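PDB 4WOD: taurocyamine kinase from Schistosoma mansoni, which reversibly transfers phosphate between ATP and taurocyamine, using magnesium, in a duplicated chain that belongs to the ATP:guanido phosphotransferase family. Local coordinates for residues 441-446 against 630-635; 100-105 against 242-247. The protein carries 4 engineered substitutions. All blocks are in the same frame, centred on the assembly; numbering follows the deposited sequence.

Interaction 1: residues 441-446 against 630-635; sequences DPLICD and CCPSNL
With CG1 anti to the carbonyl carbon (chi1 -75°) and CD1 carrying the chain on nearly straight (chi2 163°), I444 reaches from its helix to L635, whose CG also lies anti to its own carbonyl carbon (chi1 -53°) and presents one methyl branch. I444 CD1 and L635 CD1 meet methyl to methyl at 3.6 Å, the two side chains crossing at about a right angle. One carbon further back, I444 CG1 packs 4.0 Å from P632 CB, again with the side chains crosswise. L443, the preceding residue of the helix, adds a looser touch of its CD2 on P632 CB at 4.3 Å. Y433 of helix 432-435 touches I444, P632 and L635 alike. On the loop, SG of C631, the predicted active-site cysteine, receives a weak bond from S633 N, 3.7 Å long. N634 OD1 bonds R486 NH1, of the predicted ATP site. Between the two segments the contact is hydrocarbon alone, buried and without a hydrogen bond; just beyond, H448 of the same helix adds a polar tie through NE2 to P632 O, so that both kinds of contact join the C631 loop to helix 437-448 of the N-terminal family region.

Interaction 2: residues 100-105 against 242-247; sequences GDLKSL and RLADAI
L102 lays its two methyl branches over the methyl of A244, with L102 CD1 3.8 Å and CD2 4.2 Å from A244 CB. Both side chains set out toward the other segment, and the leucine covers the alanine on the face of helix 236-251 that A244 presents to the loop. L102 CD1 also comes to 3.1 Å from D245 OD1, an unusually short approach whose exact geometry is doubtful; the two side chains run past each other in opposite directions. D245 gets there because its CG stands anti to the carbonyl carbon (chi1 -79°), which swings the carboxylate from the helix flank to a place beside L102 CD1. No hydrogen bond joins the two segments; van der Waals contact of L102 with A244 and D245 makes up the contact.

Further out, the loop is shaped by its own turn: S104 N bonds D101 O at 3.1 Å, L105 N makes a weaker bond to L102 O, and S104 OG gives a weak one to D101 OD2. K241 NZ, one residue before the helix segment, makes weak hydrogen bonds to L102 O and L105 O, and Q248 and Y240 of the same helix touch L102 and L105. Behind A244, L243 and I247 turn to strand 117-126, where L243 packs on V122 and L124; F99 reaches both A244 and I247. The result is a layered part of the phosphagen kinase catalytic fold: a helix lies on the eight-stranded antiparallel sheet, and the segment leading from helix 74-84 to the sheet's central strand 117-126 wraps over the helix.

How the interactions relate
From the N terminus, the chain passes helix 74-84 and reaches 100-105, then runs through five strands of the first antiparallel sheet before helix 236-251 brings 242-247 back to it. Interaction 2 thus closes a loop of 136 intervening residues within the first repeat, tying the linking segment to helix 236-251, which packs on that sheet. Only later, in the second repeat, does interaction 1 open at helix 437-448; it closes 183 residues on, in the loop between strands 626-627 and 639-646, joining N-terminal and C-terminal family regions. The two loops follow in series, neither nesting nor crossing, and their nearest atoms lie about 45 Å apart.

Interaction 1: residues 441-446 against 630-635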
loop_
_atom_site.group_PDB
_atom_site.type_symbol
_atom_site.label_atom_id
_atom_site.label_comp_id
_atom_site.label_asym_id
_atom_site.label_seq_id
_atom_site.Cartn_x
_atom_site.Cartn_y
_atom_site.Cartn_z
ATOM N N ASP A 441 1.435 3.600 31.361
ATOM C CA ASP A 441 2.277 3.201 32.481
ATOM C C ASP A 441 2.124 1.723 32.851
ATOM O O ASP A 441 3.124 1.043 33.037
ATOM C CB ASP A 441 2.013 4.068 33.710
ATOM C CG ASP A 441 3.026 3.816 34.811
ATOM O OD1 ASP A 441 4.189 4.241 34.646
ATOM O OD2 ASP A 441 2.668 3.182 35.821
ATOM N N PRO A 442 0.878 1.211 32.954
ATOM C CA PRO A 442 0.814 -0.232 33.226
ATOM C C PRO A 442 1.398 -1.069 32.073
ATOM O O PRO A 442 2.066 -2.082 32.315
ATOM C CB PRO A 442 -0.695 -0.498 33.401
ATOM C CG PRO A 442 -1.380 0.646 32.738
ATOM C CD PRO A 442 -0.462 1.833 32.962
ATOM N N LEU A 443 1.173 -0.620 30.846
ATOM C CA LEU A 443 1.709 -1.274 29.649
ATOM C C LEU A 443 3.235 -1.367 29.670
ATOM O O LEU A 443 3.819 -2.389 29.287
ATOM C CB LEU A 443 1.250 -0.514 28.396
ATOM C CG LEU A 443 1.539 -1.117 27.011
ATOM C CD1 LEU A 443 0.449 -0.711 26.008
ATOM C CD2 LEU A 443 2.936 -0.723 26.496
ATOM N N ILE A 444 3.869 -0.268 30.069
ATOM C CA ILE A 444 5.325 -0.164 30.150
ATOM C C ILE A 444 5.849 -1.100 31.234
ATOM O O ILE A 444 6.782 -1.864 31.015
ATOM C CB ILE A 444 5.741 1.306 30.442
ATOM C CG1 ILE A 444 5.581 2.165 29.182
ATOM C CG2 ILE A 444 7.159 1.409 30.988
ATOM C CD1 ILE A 444 5.566 3.671 29.460
ATOM N N CYS A 445 5.215 -1.030 32.398
ATOM C CA CYS A 445 5.521 -1.904 33.520
ATOM C C CYS A 445 5.450 -3.382 33.144
ATOM O O CYS A 445 6.344 -4.158 33.485
ATOM C CB CYS A 445 4.567 -1.611 34.670
ATOM S SG CYS A 445 4.976 -0.091 35.556
ATOM N N ASP A 446 4.383 -3.750 32.439
ATOM C CA ASP A 446 4.194 -5.111 31.923
ATOM C C ASP A 446 5.292 -5.506 30.930
ATOM O O ASP A 446 5.974 -6.515 31.122
ATOM C CB ASP A 446 2.823 -5.226 31.251
ATOM C CG ASP A 446 2.354 -6.672 31.078
ATOM O OD1 ASP A 446 3.197 -7.595 31.035
ATOM O OD2 ASP A 446 1.123 -6.876 30.971
ATOM N N CYS A 630 9.455 6.945 20.566
ATOM C CA CYS A 630 8.147 6.711 19.975
ATOM C C CYS A 630 7.489 5.419 20.482
ATOM O O CYS A 630 6.354 5.448 20.960
ATOM C CB CYS A 630 8.281 6.694 18.455
ATOM S SG CYS A 630 6.774 6.352 17.584
ATOM N N CYS A 631 8.176 4.288 20.358
ATOM C CA CYS A 631 7.655 3.040 20.901
ATOM C C CYS A 631 8.031 2.895 22.379
ATOM O O CYS A 631 9.181 3.123 22.761
ATOM C CB CYS A 631 8.173 1.838 20.094
ATOM S SG CYS A 631 7.337 0.279 20.462
ATOM N N PRO A 632 7.055 2.531 23.222
ATOM C CA PRO A 632 7.317 2.345 24.651
ATOM C C PRO A 632 8.277 1.179 24.912
ATOM O O PRO A 632 8.817 1.073 25.992
ATOM C CB PRO A 632 5.929 2.059 25.235
ATOM C CG PRO A 632 4.967 2.574 24.233
ATOM C CD PRO A 632 5.625 2.404 22.898
ATOM N N SER A 633 8.481 0.314 23.928
ATOM C CA SER A 633 9.395 -0.803 24.087
ATOM C C SER A 633 10.849 -0.332 24.193
ATOM O O SER A 633 11.716 -1.067 24.695
ATOM C CB SER A 633 9.257 -1.769 22.909
ATOM O OG SER A 633 9.777 -1.189 21.723
ATOM N N ASN A 634 11.118 0.884 23.711
ATOM C CA ASN A 634 12.495 1.361 23.631
ATOM C C ASN A 634 12.881 2.537 24.524
ATOM O O ASN A 634 13.797 3.296 24.199
ATOM C CB ASN A 634 12.828 1.699 22.192
ATOM C CG ASN A 634 13.860 0.760 21.627
ATOM O OD1 ASN A 634 15.043 0.869 21.943
ATOM N ND2 ASN A 634 13.414 -0.203 20.813
ATOM N N LEU A 635 12.191 2.669 25.651
ATOM C CA LEU A 635 12.526 3.617 26.712
ATOM C C LEU A 635 13.728 3.269 27.608
ATOM O O LEU A 635 14.373 2.239 27.446
ATOM C CB LEU A 635 11.309 3.778 27.630
ATOM C CG LEU A 635 9.992 4.138 26.972
ATOM C CD1 LEU A 635 8.849 3.909 27.992
ATOM C CD2 LEU A 635 10.011 5.586 26.491
#

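Interaction 2: residues 100-105 against 242-247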
loop_
_atom_site.group_PDB
_atom_site.type_symbol
_atom_site.label_atom_id
_atom_site.label_comp_id
_atom_site.label_asym_id
_atom_site.label_seq_id
_atom_site.Cartn_x
_atom_site.Cartn_y
_atom_site.Cartn_z
ATOM N N GLY A 100 -30.714 -9.316 -10.224
ATOM C CA GLY A 100 -31.556 -9.332 -9.037
ATOM C C GLY A 100 -33.013 -9.064 -9.383
ATOM O O GLY A 100 -33.355 -8.817 -10.539
ATOM N N ASP A 101 -33.873 -9.104 -8.377
ATOM C CA ASP A 101 -35.281 -8.769 -8.552
ATOM C C ASP A 101 -35.456 -7.262 -8.646
ATOM O O ASP A 101 -35.571 -6.580 -7.625
ATOM C CB ASP A 101 -36.095 -9.329 -7.384
ATOM C CG ASP A 101 -37.582 -9.227 -7.600
ATOM O OD1 ASP A 101 -38.010 -8.681 -8.638
ATOM O OD2 ASP A 101 -38.329 -9.682 -6.708
ATOM N N LEU A 102 -35.486 -6.741 -9.868
ATOM C CA LEU A 102 -35.459 -5.299 -10.081
ATOM C C LEU A 102 -36.630 -4.586 -9.411
ATOM O O LEU A 102 -36.442 -3.544 -8.798
ATOM C CB LEU A 102 -35.433 -4.978 -11.577
ATOM C CG LEU A 102 -34.180 -5.499 -12.284
ATOM C CD1 LEU A 102 -34.042 -4.925 -13.683
ATOM C CD2 LEU A 102 -32.934 -5.198 -11.463
ATOM N N LYS A 103 -37.829 -5.148 -9.506
ATOM C CA LYS A 103 -39.009 -4.500 -8.928
ATOM C C LYS A 103 -38.882 -4.230 -7.412
ATOM O O LYS A 103 -39.424 -3.245 -6.909
ATOM C CB LYS A 103 -40.263 -5.341 -9.208
ATOM C CG LYS A 103 -40.177 -6.188 -10.485
ATOM C CD LYS A 103 -41.258 -7.275 -10.528
ATOM C CE LYS A 103 -40.802 -8.548 -9.830
ATOM N NZ LYS A 103 -41.748 -9.689 -10.002
ATOM N N SER A 104 -38.157 -5.089 -6.691
ATOM C CA SER A 104 -38.069 -4.971 -5.236
ATOM C C SER A 104 -36.678 -4.541 -4.747
ATOM O O SER A 104 -36.450 -4.375 -3.547
ATOM C CB SER A 104 -38.444 -6.300 -4.577
ATOM O OG SER A 104 -37.362 -7.208 -4.633
ATOM N N LEU A 105 -35.744 -4.368 -5.673
ATOM C CA LEU A 105 -34.389 -4.017 -5.286
ATOM C C LEU A 105 -34.297 -2.554 -4.872
ATOM O O LEU A 105 -34.841 -1.664 -5.535
ATOM C CB LEU A 105 -33.423 -4.301 -6.423
ATOM C CG LEU A 105 -31.980 -3.882 -6.175
ATOM C CD1 LEU A 105 -31.328 -4.801 -5.167
ATOM C CD2 LEU A 105 -31.217 -3.887 -7.483
ATOM N N ARG A 242 -31.729 1.256 -14.321
ATOM C CA ARG A 242 -31.780 1.775 -15.688
ATOM C C ARG A 242 -30.833 0.984 -16.584
ATOM O O ARG A 242 -31.186 0.605 -17.698
ATOM C CB ARG A 242 -31.418 3.261 -15.730
ATOM C CG ARG A 242 -31.509 3.899 -17.099
ATOM C CD ARG A 242 -31.004 5.330 -17.023
ATOM N NE ARG A 242 -31.508 5.907 -15.795
ATOM C CZ ARG A 242 -30.799 6.623 -14.934
ATOM N NH1 ARG A 242 -29.535 6.915 -15.169
ATOM N NH2 ARG A 242 -31.384 7.064 -13.834
ATOM N N LEU A 243 -29.634 0.723 -16.071
ATOM C CA LEU A 243 -28.666 -0.092 -16.790
ATOM C C LEU A 243 -29.156 -1.514 -17.011
ATOM O O LEU A 243 -29.067 -2.032 -18.123
ATOM C CB LEU A 243 -27.339 -0.145 -16.054
ATOM C CG LEU A 243 -26.273 -0.966 -16.787
ATOM C CD1 LEU A 243 -25.892 -0.317 -18.106
ATOM C CD2 LEU A 243 -25.033 -1.129 -15.904
ATOM N N ALA A 244 -29.655 -2.146 -15.947
ATOM C CA ALA A 244 -30.059 -3.547 -16.003
ATOM C C ALA A 244 -31.190 -3.732 -17.008
ATOM O O ALA A 244 -31.169 -4.669 -17.810
ATOM C CB ALA A 244 -30.488 -4.038 -14.638
ATOM N N ASP A 245 -32.181 -2.846 -16.956
ATOM C CA ASP A 245 -33.332 -2.943 -17.870
ATOM C C ASP A 245 -32.897 -2.931 -19.332
ATOM O O ASP A 245 -33.359 -3.755 -20.121
ATOM C CB ASP A 245 -34.332 -1.809 -17.643
ATOM C CG ASP A 245 -35.221 -2.036 -16.436
ATOM O OD1 ASP A 245 -35.263 -3.179 -15.929
ATOM O OD2 ASP A 245 -35.898 -1.070 -16.009
ATOM N N ALA A 246 -31.992 -2.019 -19.673
ATOM C CA ALA A 246 -31.557 -1.837 -21.053
ATOM C C ALA A 246 -30.830 -3.056 -21.601
ATOM O O ALA A 246 -31.090 -3.481 -22.737
ATOM C CB ALA A 246 -30.667 -0.607 -21.177
ATOM N N ILE A 247 -29.918 -3.618 -20.813
ATOM C CA ILE A 247 -29.108 -4.716 -21.345
ATOM C C ILE A 247 -29.971 -5.979 -21.488
ATOM O O ILE A 247 -29.796 -6.770 -22.415
ATOM C CB ILE A 247 -27.853 -4.979 -20.471
ATOM C CG1 ILE A 247 -26.808 -5.785 -21.262
ATOM C CG2 ILE A 247 -28.207 -5.646 -19.158
ATOM C CD1 ILE A 247 -26.360 -5.083 -22.563
#